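Local coordinates for ESAT-6/WXG100 secretion system protein (Streptococcus gallolyticus, PDB 7JQE), which is the EsaA subunit of a type VIIb secretion system, here as an extracellular fragment, and probably takes part in the export of bacterial toxins, at residues V368-I373 against T387-V392; P265-V270 against D364-G369. One frame throughout, in Å; residues are numbered along the deposited sequence.

Contact 1 of 2, residues V368-I373 against T387-V392; sequences VGTHTI and TYTIYV. With EDO (1,2-ethanediol), chain I.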
loop_
_atom_site.group_PDB
_atom_site.type_symbol
_atom_site.label_atom_id
_atom_site.label_comp_id
_atom_site.label_asym_id
_atom_site.label_seq_id
_atom_site.Cartn_x
_atom_site.Cartn_y
_atom_site.Cartn_z
ATOM N N VAL A 368 -20.295 41.157 3.627
ATOM C CA VAL A 368 -19.699 40.468 4.766
ATOM C C VAL A 368 -18.916 41.454 5.622
ATOM O O VAL A 368 -18.181 42.309 5.110
ATOM C CB VAL A 368 -18.802 39.316 4.280
ATOM C CG1 VAL A 368 -18.170 38.588 5.465
ATOM C CG2 VAL A 368 -19.603 38.346 3.420
ATOM N N GLY A 369 -19.072 41.337 6.934
ATOM C CA GLY A 369 -18.425 42.221 7.883
ATOM C C GLY A 369 -19.431 42.943 8.762
ATOM O O GLY A 369 -20.639 42.722 8.693
ATOM N N THR A 370 -18.897 43.824 9.604
ATOM C CA THR A 370 -19.702 44.585 10.552
ATOM C C THR A 370 -20.102 45.916 9.933
ATOM O O THR A 370 -19.263 46.614 9.354
ATOM C CB THR A 370 -18.939 44.827 11.856
ATOM O OG1 THR A 370 -18.642 43.573 12.480
ATOM C CG2 THR A 370 -19.773 45.661 12.807
ATOM N N HIS A 371 -21.381 46.261 10.054
ATOM C CA HIS A 371 -21.908 47.526 9.563
ATOM C C HIS A 371 -22.468 48.321 10.730
ATOM O O HIS A 371 -23.166 47.770 11.590
ATOM C CB HIS A 371 -22.991 47.298 8.506
ATOM C CG HIS A 371 -22.500 46.581 7.290
ATOM N ND1 HIS A 371 -22.067 47.241 6.160
ATOM C CD2 HIS A 371 -22.362 45.259 7.028
ATOM C CE1 HIS A 371 -21.687 46.358 5.254
ATOM N NE2 HIS A 371 -21.856 45.148 5.755
ATOM N N THR A 372 -22.157 49.619 10.759
ATOM C CA THR A 372 -22.574 50.497 11.846
ATOM C C THR A 372 -23.116 51.802 11.285
ATOM O O THR A 372 -22.465 52.445 10.456
ATOM C CB THR A 372 -21.416 50.792 12.807
ATOM O OG1 THR A 372 -21.151 49.636 13.611
ATOM C CG2 THR A 372 -21.769 51.956 13.715
ATOM N N ILE A 373 -24.302 52.187 11.746
ATOM C CA ILE A 373 -24.890 53.488 11.454
ATOM C C ILE A 373 -24.750 54.357 12.693
ATOM O O ILE A 373 -25.026 53.900 13.810
ATOM C CB ILE A 373 -26.369 53.358 11.050
ATOM C CG1 ILE A 373 -26.509 52.696 9.679
ATOM C CG2 ILE A 373 -27.045 54.720 11.063
ATOM C CD1 ILE A 373 -27.950 52.557 9.226
ATOM N N THR A 387 -26.578 54.858 17.520
ATOM C CA THR A 387 -25.819 53.947 16.678
ATOM C C THR A 387 -26.535 52.607 16.604
ATOM O O THR A 387 -27.194 52.185 17.558
ATOM C CB THR A 387 -24.397 53.749 17.212
ATOM O OG1 THR A 387 -23.696 52.814 16.385
ATOM C CG2 THR A 387 -24.439 53.223 18.644
ATOM N N TYR A 388 -26.399 51.946 15.456
ATOM C CA TYR A 388 -26.928 50.606 15.249
ATOM C C TYR A 388 -25.918 49.807 14.445
ATOM O O TYR A 388 -25.213 50.354 13.594
ATOM C CB TYR A 388 -28.283 50.635 14.531
ATOM C CG TYR A 388 -29.266 51.575 15.179
ATOM C CD1 TYR A 388 -29.967 51.197 16.316
ATOM C CD2 TYR A 388 -29.476 52.849 14.670
ATOM C CE1 TYR A 388 -30.856 52.057 16.922
ATOM C CE2 TYR A 388 -30.365 53.717 15.270
ATOM C CZ TYR A 388 -31.053 53.314 16.395
ATOM O OH TYR A 388 -31.938 54.168 17.001
ATOM N N THR A 389 -25.844 48.509 14.725
ATOM C CA THR A 389 -24.838 47.653 14.115
ATOM C C THR A 389 -25.459 46.327 13.708
ATOM O O THR A 389 -26.366 45.818 14.371
ATOM C CB THR A 389 -23.665 47.394 15.067
ATOM O OG1 THR A 389 -23.049 48.639 15.417
ATOM C CG2 THR A 389 -22.632 46.499 14.399
ATOM N N ILE A 390 -24.959 45.777 12.601
ATOM C CA ILE A 390 -25.286 44.419 12.186
ATOM C C ILE A 390 -24.008 43.723 11.733
ATOM O O ILE A 390 -23.041 44.359 11.304
ATOM C CB ILE A 390 -26.356 44.376 11.072
ATOM C CG1 ILE A 390 -25.908 45.194 9.860
ATOM C CG2 ILE A 390 -27.692 44.869 11.605
ATOM C CD1 ILE A 390 -26.665 44.852 8.593
ATOM N N TYR A 391 -24.015 42.400 11.832
ATOM C CA TYR A 391 -22.843 41.576 11.559
ATOM C C TYR A 391 -23.219 40.571 10.479
ATOM O O TYR A 391 -24.067 39.701 10.706
ATOM C CB TYR A 391 -22.377 40.877 12.834
ATOM C CG TYR A 391 -23.522 40.264 13.612
ATOM C CD1 TYR A 391 -23.885 38.931 13.426
ATOM C CD2 TYR A 391 -24.259 41.025 14.515
ATOM C CE1 TYR A 391 -24.942 38.370 14.128
ATOM C CE2 TYR A 391 -25.318 40.472 15.223
ATOM C CZ TYR A 391 -25.655 39.145 15.025
ATOM O OH TYR A 391 -26.705 38.592 15.724
ATOM N N VAL A 392 -22.627 40.712 9.298
ATOM C CA VAL A 392 -22.807 39.740 8.227
ATOM C C VAL A 392 -21.625 38.782 8.288
ATOM O O VAL A 392 -20.504 39.146 7.924
ATOM C CB VAL A 392 -22.905 40.413 6.853
ATOM C CG1 VAL A 392 -23.232 39.373 5.789
ATOM C CG2 VAL A 392 -23.952 41.515 6.874
HETATM C C1 EDO I . -28.358 47.124 17.383
HETATM O O1 EDO I . -27.498 48.267 17.471
HETATM C C2 EDO I . -29.016 47.083 16.007
HETATM O O2 EDO I . -29.598 45.791 15.791
#
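G369, H371 and I373 pair with V392, I390 and Y388 through a ladder of backbone hydrogen bonds, the antiparallel pattern of a beta hairpin, with axes at 164°. The bond from H371 N to I390 O, 2.8 Å, is almost straight. In the non-hydrogen-bonded pairs between these rungs the alpha carbons make CA-H...O contacts, such as T389 CA to H371 O at 3.0 Å.

T370, T372 and T389 share one face with Y391. T372 OG1 and T389 OG1 share a hydrogen bond of 2.8 Å. Both hold CG2 anti to the backbone N (chi1 -74° and -60°), which leaves the hydroxyls beside the N on each strand; T370 has the same rotamer, and its methyl CG2 meets T389 CG2 at 3.4 Å. At the end of the ladder T387 OG1 donates to I373 O, 3.1 Å, from above the carbonyl plane, and that oxygen also accepts Y388 N.

Apolar contacts gather on the other face. H371 CB lies 3.8 Å from I390 CG1, while the imidazole carbon H371 CD2 approaches V392 CG2 at 4.1 Å; H371 NE2 is hydrogen-bonded to S367 O. On the outer edge of strand 387-392, T389 N donates to O1 of an ethanediol, probably from the crystallisation liquor.

The hairpin supplies two neighbouring strands, 369-379 and, at the edge within this chain, 382-392, to a four-stranded antiparallel sheet. Its face bearing H371, I373 and I390 packs on strand 355-363 through Y361 and F363, and T387 and Y388 pack against Y388 and T387 of the second subunit.

Contact 2 of 2, residues P265-V270 against D364-G369; sequences PEQSNV and DSLSVG. With EDO (1,2-ethanediol), chain K.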
loop_
_atom_site.group_PDB
_atom_site.type_symbol
_atom_site.label_atom_id
_atom_site.label_comp_id
_atom_site.label_asym_id
_atom_site.label_seq_id
_atom_site.Cartn_x
_atom_site.Cartn_y
_atom_site.Cartn_z
ATOM N N PRO A 265 -29.017 39.302 8.420
ATOM C CA PRO A 265 -29.684 40.346 9.202
ATOM C C PRO A 265 -30.491 41.281 8.313
ATOM O O PRO A 265 -30.235 41.430 7.116
ATOM C CB PRO A 265 -28.523 41.081 9.876
ATOM C CG PRO A 265 -27.369 40.862 8.963
ATOM C CD PRO A 265 -27.557 39.494 8.367
ATOM N N GLU A 266 -31.484 41.921 8.926
ATOM C CA GLU A 266 -32.359 42.822 8.187
ATOM C C GLU A 266 -31.636 44.128 7.880
ATOM O O GLU A 266 -31.041 44.746 8.768
ATOM C CB GLU A 266 -33.634 43.094 8.982
ATOM C CG GLU A 266 -34.884 43.145 8.127
ATOM C CD GLU A 266 -35.230 41.793 7.532
ATOM O OE1 GLU A 266 -34.867 40.767 8.142
ATOM O OE2 GLU A 266 -35.861 41.756 6.454
ATOM N N GLN A 267 -31.694 44.551 6.616
ATOM C CA GLN A 267 -30.961 45.738 6.186
ATOM C C GLN A 267 -31.657 47.031 6.594
ATOM O O GLN A 267 -30.984 48.039 6.834
ATOM C CB GLN A 267 -30.760 45.701 4.671
ATOM C CG GLN A 267 -29.933 46.844 4.117
ATOM C CD GLN A 267 -29.697 46.703 2.628
ATOM O OE1 GLN A 267 -30.164 45.748 2.006
ATOM N NE2 GLN A 267 -28.969 47.653 2.048
ATOM N N SER A 268 -32.985 47.028 6.677
ATOM C CA SER A 268 -33.757 48.180 7.119
ATOM C C SER A 268 -34.445 47.878 8.443
ATOM O O SER A 268 -34.762 46.726 8.754
ATOM C CB SER A 268 -34.812 48.583 6.083
ATOM O OG SER A 268 -34.214 49.166 4.938
ATOM N N ASN A 269 -34.679 48.927 9.221
ATOM C CA ASN A 269 -35.425 48.794 10.462
ATOM C C ASN A 269 -36.011 50.155 10.810
ATOM O O ASN A 269 -35.657 51.178 10.219
ATOM C CB ASN A 269 -34.545 48.248 11.591
ATOM C CG ASN A 269 -35.345 47.884 12.830
ATOM O OD1 ASN A 269 -36.561 47.702 12.767
ATOM N ND2 ASN A 269 -34.664 47.783 13.966
ATOM N N VAL A 270 -36.926 50.149 11.776
ATOM C CA VAL A 270 -37.642 51.347 12.184
ATOM C C VAL A 270 -37.693 51.392 13.704
ATOM O O VAL A 270 -37.687 50.357 14.377
ATOM C CB VAL A 270 -39.063 51.389 11.582
ATOM C CG1 VAL A 270 -38.991 51.582 10.075
ATOM C CG2 VAL A 270 -39.811 50.106 11.913
ATOM N N ASP A 364 -25.877 50.698 4.406
ATOM C CA ASP A 364 -25.533 50.933 3.007
ATOM C C ASP A 364 -25.428 49.630 2.220
ATOM O O ASP A 364 -25.655 49.628 1.004
ATOM C CB ASP A 364 -24.232 51.734 2.905
ATOM C CG ASP A 364 -23.050 51.025 3.546
ATOM O OD1 ASP A 364 -23.207 49.873 4.004
ATOM O OD2 ASP A 364 -21.955 51.628 3.590
ATOM N N SER A 365 -25.097 48.523 2.881
ATOM C CA SER A 365 -24.993 47.240 2.197
ATOM C C SER A 365 -25.144 46.116 3.213
ATOM O O SER A 365 -25.092 46.334 4.427
ATOM C CB SER A 365 -23.664 47.106 1.443
ATOM O OG SER A 365 -22.609 46.754 2.321
ATOM N N LEU A 366 -25.338 44.904 2.689
ATOM C CA LEU A 366 -25.363 43.680 3.481
ATOM C C LEU A 366 -24.117 42.827 3.259
ATOM O O LEU A 366 -24.147 41.618 3.508
ATOM C CB LEU A 366 -26.618 42.860 3.168
ATOM C CG LEU A 366 -27.978 43.346 3.674
ATOM C CD1 LEU A 366 -29.078 42.390 3.234
ATOM C CD2 LEU A 366 -27.981 43.503 5.189
ATOM N N SER A 367 -23.027 43.430 2.793
ATOM C CA SER A 367 -21.817 42.671 2.513
ATOM C C SER A 367 -21.225 42.102 3.800
ATOM O O SER A 367 -21.586 42.497 4.914
ATOM C CB SER A 367 -20.788 43.547 1.798
ATOM O OG SER A 367 -20.447 44.673 2.585
ATOM N N VAL A 368 -20.295 41.157 3.627
ATOM C CA VAL A 368 -19.699 40.468 4.766
ATOM C C VAL A 368 -18.916 41.454 5.622
ATOM O O VAL A 368 -18.181 42.309 5.110
ATOM C CB VAL A 368 -18.802 39.316 4.280
ATOM C CG1 VAL A 368 -18.170 38.588 5.465
ATOM C CG2 VAL A 368 -19.603 38.346 3.420
ATOM N N GLY A 369 -19.072 41.337 6.934
ATOM C CA GLY A 369 -18.425 42.221 7.883
ATOM C C GLY A 369 -19.431 42.943 8.762
ATOM O O GLY A 369 -20.639 42.722 8.693
HETATM C C1 EDO K . -19.372 49.336 5.708
HETATM O O1 EDO K . -20.410 50.266 6.038
HETATM C C2 EDO K . -18.928 49.544 4.263
HETATM O O2 EDO K . -20.017 49.274 3.372
#
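Q267 reaches across to L366 because its CG stands anti to the backbone N (chi1 -176°) and the chain beyond stays extended. The first side-chain bond of L366 points toward Q267, and with CG anti to its carbonyl carbon (chi1 -73°) CG and both methyls come against the glutamine chain. The two cross obliquely: the glutamine chain from CB to OE1 meets the branched end of the leucine, CG and its methyls. Q267 CB lies 3.6 Å from L366 CD2, and Q267 OE1 sits 3.7 Å from L366 CG. The same methyl, L366 CD2, also comes within 3.6 Å of the backbone oxygen P265 O.

The contact is thus one of van der Waals packing. The amide nitrogen of Q267 passes near the backbone of D364 and S365, with Q267 NE2 4.0 Å from S365 CA, and its hydrogen bond goes to F363 O, just before the loop begins. Within the loop, S365 OG and S367 OG share a hydrogen bond of 3.0 Å. D364 OD2 accepts from both hydroxyls of an ethanediol, probably from the crystallisation liquor, the nearer being O2 at 3.1 Å.

Residues 364-368 form the loop between strands 355-363 and 369-379, while residues 265-267 lead into strand 268-275. Backbone hydrogen bonds between Q267 and F363 and between N269 and Y361 join that strand to 355-363 in a three-stranded antiparallel sheet, and P265 and L366 both reach I390 on strand 382-392.

From the N terminus, the chain first enters this beta region at 265-270 and returns at 364-369, so contact 2 closes a long loop that includes a segment that is not modelled and several strands of both sheets. Contact 1 closes a much shorter one, the distal part of the hairpin and its turn. The two loops follow one another along the chain, overlapping at V368 and G369, where the second starts as the first ends. Their centres lie about 7 Å apart, and they touch directly: H371 CE1 packs on S365 OG at 3.1 Å. Contact 2 sets the lead-in to strand 268-275 on the loop that enters the hairpin, and contact 1 zips that hairpin together.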